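Local coordinates for glyoxylate-induced Protein (Pseudomonas aeruginosa, PDB 1SQ4), which is of unestablished function but may act as a ureidoglycine aminohydrolase, with two cupin beta-barrel domains in one chain, at residues N89-E100 and M112-G123. Sequence-based numbering, arbitrary orientation.
Sequences NAEAVLFVVEGE and MQPGGYAFIPPG
V93 and L94 meet Y117 and A118 where strands 90-98 and 116-120 pair antiparallel, neighbours in a six-stranded sheet of the first cupin barrel. Six backbone hydrogen bonds join the segments, among them L94 N to A118 O (2.7 Å).

One face carries F95, Y117 and F119 with V93 among them. CG1 of V93, turned anti to the backbone N (chi1 173°), lies over the Y117 ring in a CH-pi contact, 3.9 Å from its centroid and offset toward the rim. The other branch, CG2, meets the edge of F119 at CD2, 3.9 Å away, so one forked valine serves two rings. This face packs on strand 191-198 of the second cupin domain, where Y117 OH hydrogen-bonds to V193 O.

Facing into the barrel, small A92 and A118 let larger neighbours pack closely: L94 CB touches A118 CB at 4.0 Å, L94 CD2 approaches the selenomethionine methyl CE of M112 at 3.9 Å, and W140 and L103 border this layer. At the Q113-G116 type II turn, G115 takes a positive phi that glycine readily accepts, and its N hydrogen-bonds to V96 O at 2.8 Å.

Apolar side chains thus tie the strand pair to barrel interior and interdomain interface, while cross-strand bonds satisfy backbone groups of A92, L94, A118 and I120.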
loop_
_atom_site.group_PDB
_atom_site.type_symbol
_atom_site.label_atom_id
_atom_site.label_comp_id
_atom_site.label_asym_id
_atom_site.label_seq_id
_atom_site.Cartn_x
_atom_site.Cartn_y
_atom_site.Cartn_z
ATOM N N ASN A 89 -30.017 -28.830 15.495
ATOM C CA ASN A 89 -29.726 -27.623 16.264
ATOM C C ASN A 89 -29.853 -26.356 15.435
ATOM O O ASN A 89 -29.734 -25.245 15.952
ATOM C CB ASN A 89 -28.322 -27.682 16.857
ATOM C CG ASN A 89 -28.158 -28.805 17.835
ATOM O OD1 ASN A 89 -27.576 -29.843 17.513
ATOM N ND2 ASN A 89 -28.684 -28.616 19.040
ATOM N N ALA A 90 -30.106 -26.517 14.146
ATOM C CA ALA A 90 -30.238 -25.368 13.273
ATOM C C ALA A 90 -31.564 -24.624 13.431
ATOM O O ALA A 90 -32.643 -25.219 13.388
ATOM C CB ALA A 90 -30.065 -25.801 11.822
ATOM N N GLU A 91 -31.476 -23.316 13.639
ATOM C CA GLU A 91 -32.672 -22.490 13.740
ATOM C C GLU A 91 -32.668 -21.741 12.412
ATOM O O GLU A 91 -31.630 -21.669 11.753
ATOM C CB GLU A 91 -32.569 -21.524 14.921
ATOM C CG GLU A 91 -31.431 -20.535 14.822
ATOM C CD GLU A 91 -31.311 -19.647 16.053
ATOM O OE1 GLU A 91 -30.312 -19.793 16.787
ATOM O OE2 GLU A 91 -32.211 -18.800 16.287
ATOM N N ALA A 92 -33.808 -21.197 12.003
ATOM C CA ALA A 92 -33.857 -20.491 10.730
ATOM C C ALA A 92 -34.831 -19.316 10.649
ATOM O O ALA A 92 -35.651 -19.078 11.541
ATOM C CB ALA A 92 -34.174 -21.481 9.601
ATOM N N VAL A 93 -34.704 -18.584 9.551
ATOM C CA VAL A 93 -35.562 -17.465 9.242
ATOM C C VAL A 93 -35.747 -17.507 7.728
ATOM O O VAL A 93 -34.772 -17.481 6.968
ATOM C CB VAL A 93 -34.935 -16.120 9.641
ATOM C CG1 VAL A 93 -35.804 -14.984 9.140
ATOM C CG2 VAL A 93 -34.790 -16.039 11.149
ATOM N N LEU A 94 -36.996 -17.608 7.295
ATOM C CA LEU A 94 -37.316 -17.646 5.875
ATOM C C LEU A 94 -37.896 -16.298 5.495
ATOM O O LEU A 94 -38.781 -15.769 6.176
ATOM C CB LEU A 94 -38.327 -18.764 5.582
ATOM C CG LEU A 94 -37.857 -20.111 5.013
ATOM C CD1 LEU A 94 -36.639 -20.627 5.739
ATOM C CD2 LEU A 94 -38.996 -21.108 5.108
ATOM N N PHE A 95 -37.392 -15.740 4.404
ATOM C CA PHE A 95 -37.855 -14.446 3.942
ATOM C C PHE A 95 -38.059 -14.465 2.441
ATOM O O PHE A 95 -37.098 -14.360 1.675
ATOM C CB PHE A 95 -36.830 -13.374 4.294
ATOM C CG PHE A 95 -37.242 -12.001 3.886
ATOM C CD1 PHE A 95 -38.307 -11.373 4.518
ATOM C CD2 PHE A 95 -36.599 -11.352 2.838
ATOM C CE1 PHE A 95 -38.720 -10.118 4.115
ATOM C CE2 PHE A 95 -37.009 -10.090 2.429
ATOM C CZ PHE A 95 -38.073 -9.472 3.063
ATOM N N VAL A 96 -39.309 -14.573 2.012
ATOM C CA VAL A 96 -39.585 -14.624 0.586
ATOM C C VAL A 96 -39.493 -13.261 -0.088
ATOM O O VAL A 96 -40.044 -12.275 0.398
ATOM C CB VAL A 96 -40.961 -15.252 0.328
ATOM C CG1 VAL A 96 -41.987 -14.542 1.156
ATOM C CG2 VAL A 96 -41.307 -15.174 -1.152
ATOM N N VAL A 97 -38.786 -13.223 -1.214
ATOM C CA VAL A 97 -38.611 -11.986 -1.959
ATOM C C VAL A 97 -39.335 -11.981 -3.300
ATOM O O VAL A 97 -39.555 -10.923 -3.887
ATOM C CB VAL A 97 -37.119 -11.682 -2.206
ATOM C CG1 VAL A 97 -36.428 -11.401 -0.893
ATOM C CG2 VAL A 97 -36.459 -12.844 -2.917
ATOM N N GLU A 98 -39.710 -13.151 -3.795
ATOM C CA GLU A 98 -40.412 -13.206 -5.064
ATOM C C GLU A 98 -41.179 -14.493 -5.147
ATOM O O GLU A 98 -40.657 -15.557 -4.811
ATOM C CB GLU A 98 -39.431 -13.129 -6.217
ATOM C CG GLU A 98 -40.049 -12.831 -7.553
ATOM C CD GLU A 98 -38.989 -12.712 -8.614
ATOM O OE1 GLU A 98 -38.619 -13.750 -9.195
ATOM O OE2 GLU A 98 -38.495 -11.584 -8.841
ATOM N N GLY A 99 -42.427 -14.387 -5.592
ATOM C CA GLY A 99 -43.278 -15.556 -5.709
ATOM C C GLY A 99 -44.021 -15.867 -4.422
ATOM O O GLY A 99 -44.045 -15.062 -3.488
ATOM N N GLU A 100 -44.640 -17.040 -4.377
ATOM C CA GLU A 100 -45.383 -17.462 -3.200
ATOM C C GLU A 100 -44.865 -18.808 -2.707
ATOM O O GLU A 100 -44.781 -19.769 -3.469
ATOM C CB GLU A 100 -46.867 -17.578 -3.526
ATOM C CG GLU A 100 -47.737 -18.049 -2.370
ATOM C CD GLU A 100 -49.082 -18.585 -2.849
ATOM O OE1 GLU A 100 -49.670 -17.962 -3.770
ATOM O OE2 GLU A 100 -49.549 -19.616 -2.302
HETATM N N MSE A 112 -47.102 -17.892 2.154
HETATM C CA MSE A 112 -46.209 -16.742 2.241
HETATM C C MSE A 112 -46.066 -15.988 0.924
HETATM O O MSE A 112 -45.714 -16.568 -0.100
HETATM C CB MSE A 112 -44.823 -17.191 2.709
HETATM C CG MSE A 112 -44.844 -18.123 3.893
HETATM SE SE MSE A 112 -43.149 -18.225 4.812
HETATM C CE MSE A 112 -42.347 -19.650 3.802
ATOM N N GLN A 113 -46.337 -14.690 0.960
ATOM C CA GLN A 113 -46.220 -13.841 -0.221
ATOM C C GLN A 113 -44.907 -13.083 -0.105
ATOM O O GLN A 113 -44.295 -13.052 0.961
ATOM C CB GLN A 113 -47.368 -12.845 -0.264
ATOM C CG GLN A 113 -48.743 -13.484 -0.299
ATOM C CD GLN A 113 -48.942 -14.323 -1.538
ATOM O OE1 GLN A 113 -48.632 -13.883 -2.658
ATOM N NE2 GLN A 113 -49.472 -15.535 -1.359
ATOM N N PRO A 114 -44.442 -12.469 -1.201
ATOM C CA PRO A 114 -43.179 -11.738 -1.071
ATOM C C PRO A 114 -43.311 -10.773 0.106
ATOM O O PRO A 114 -44.304 -10.046 0.223
ATOM C CB PRO A 114 -43.055 -11.036 -2.418
ATOM C CG PRO A 114 -43.665 -12.044 -3.349
ATOM C CD PRO A 114 -44.921 -12.444 -2.592
ATOM N N GLY A 115 -42.314 -10.803 0.983
ATOM C CA GLY A 115 -42.324 -9.972 2.170
ATOM C C GLY A 115 -42.556 -10.869 3.374
ATOM O O GLY A 115 -42.327 -10.475 4.518
ATOM N N GLY A 116 -42.999 -12.097 3.102
ATOM C CA GLY A 116 -43.275 -13.060 4.157
ATOM C C GLY A 116 -42.076 -13.431 5.002
ATOM O O GLY A 116 -41.033 -13.821 4.478
ATOM N N TYR A 117 -42.230 -13.331 6.318
ATOM C CA TYR A 117 -41.146 -13.638 7.256
ATOM C C TYR A 117 -41.529 -14.822 8.145
ATOM O O TYR A 117 -42.600 -14.846 8.735
ATOM C CB TYR A 117 -40.878 -12.397 8.115
ATOM C CG TYR A 117 -39.659 -12.427 9.024
ATOM C CD1 TYR A 117 -38.501 -11.725 8.691
ATOM C CD2 TYR A 117 -39.711 -13.051 10.266
ATOM C CE1 TYR A 117 -37.430 -11.624 9.577
ATOM C CE2 TYR A 117 -38.650 -12.959 11.161
ATOM C CZ TYR A 117 -37.511 -12.238 10.814
ATOM O OH TYR A 117 -36.487 -12.111 11.728
ATOM N N ALA A 118 -40.642 -15.798 8.250
ATOM C CA ALA A 118 -40.928 -16.967 9.064
ATOM C C ALA A 118 -39.739 -17.374 9.928
ATOM O O ALA A 118 -38.609 -17.436 9.449
ATOM C CB ALA A 118 -41.350 -18.128 8.165
ATOM N N PHE A 119 -40.003 -17.628 11.207
ATOM C CA PHE A 119 -38.968 -18.047 12.145
ATOM C C PHE A 119 -39.224 -19.490 12.546
ATOM O O PHE A 119 -40.295 -19.843 13.049
ATOM C CB PHE A 119 -38.953 -17.165 13.394
ATOM C CG PHE A 119 -37.985 -17.634 14.446
ATOM C CD1 PHE A 119 -38.434 -18.339 15.558
ATOM C CD2 PHE A 119 -36.613 -17.442 14.286
ATOM C CE1 PHE A 119 -37.534 -18.853 16.484
ATOM C CE2 PHE A 119 -35.709 -17.954 15.206
ATOM C CZ PHE A 119 -36.172 -18.661 16.306
ATOM N N ILE A 120 -38.223 -20.323 12.322
ATOM C CA ILE A 120 -38.336 -21.730 12.619
ATOM C C ILE A 120 -37.381 -22.029 13.741
ATOM O O ILE A 120 -36.198 -21.781 13.617
ATOM C CB ILE A 120 -37.950 -22.538 11.391
ATOM C CG1 ILE A 120 -38.785 -22.071 10.203
ATOM C CG2 ILE A 120 -38.142 -24.009 11.633
ATOM C CD1 ILE A 120 -38.443 -22.799 8.936
ATOM N N PRO A 121 -37.896 -22.513 14.881
ATOM C CA PRO A 121 -37.063 -22.848 16.044
ATOM C C PRO A 121 -36.276 -24.139 15.828
ATOM O O PRO A 121 -36.678 -25.002 15.050
ATOM C CB PRO A 121 -38.078 -22.945 17.186
ATOM C CG PRO A 121 -39.334 -23.348 16.490
ATOM C CD PRO A 121 -39.319 -22.483 15.253
ATOM N N PRO A 122 -35.150 -24.292 16.532
ATOM C CA PRO A 122 -34.307 -25.481 16.396
ATOM C C PRO A 122 -35.029 -26.800 16.590
ATOM O O PRO A 122 -35.793 -26.963 17.536
ATOM C CB PRO A 122 -33.213 -25.243 17.428
ATOM C CG PRO A 122 -33.921 -24.483 18.488
ATOM C CD PRO A 122 -34.778 -23.515 17.724
ATOM N N GLY A 123 -34.778 -27.731 15.670
ATOM C CA GLY A 123 -35.399 -29.037 15.721
ATOM C C GLY A 123 -36.867 -29.021 15.325
ATOM O O GLY A 123 -37.524 -30.056 15.319
#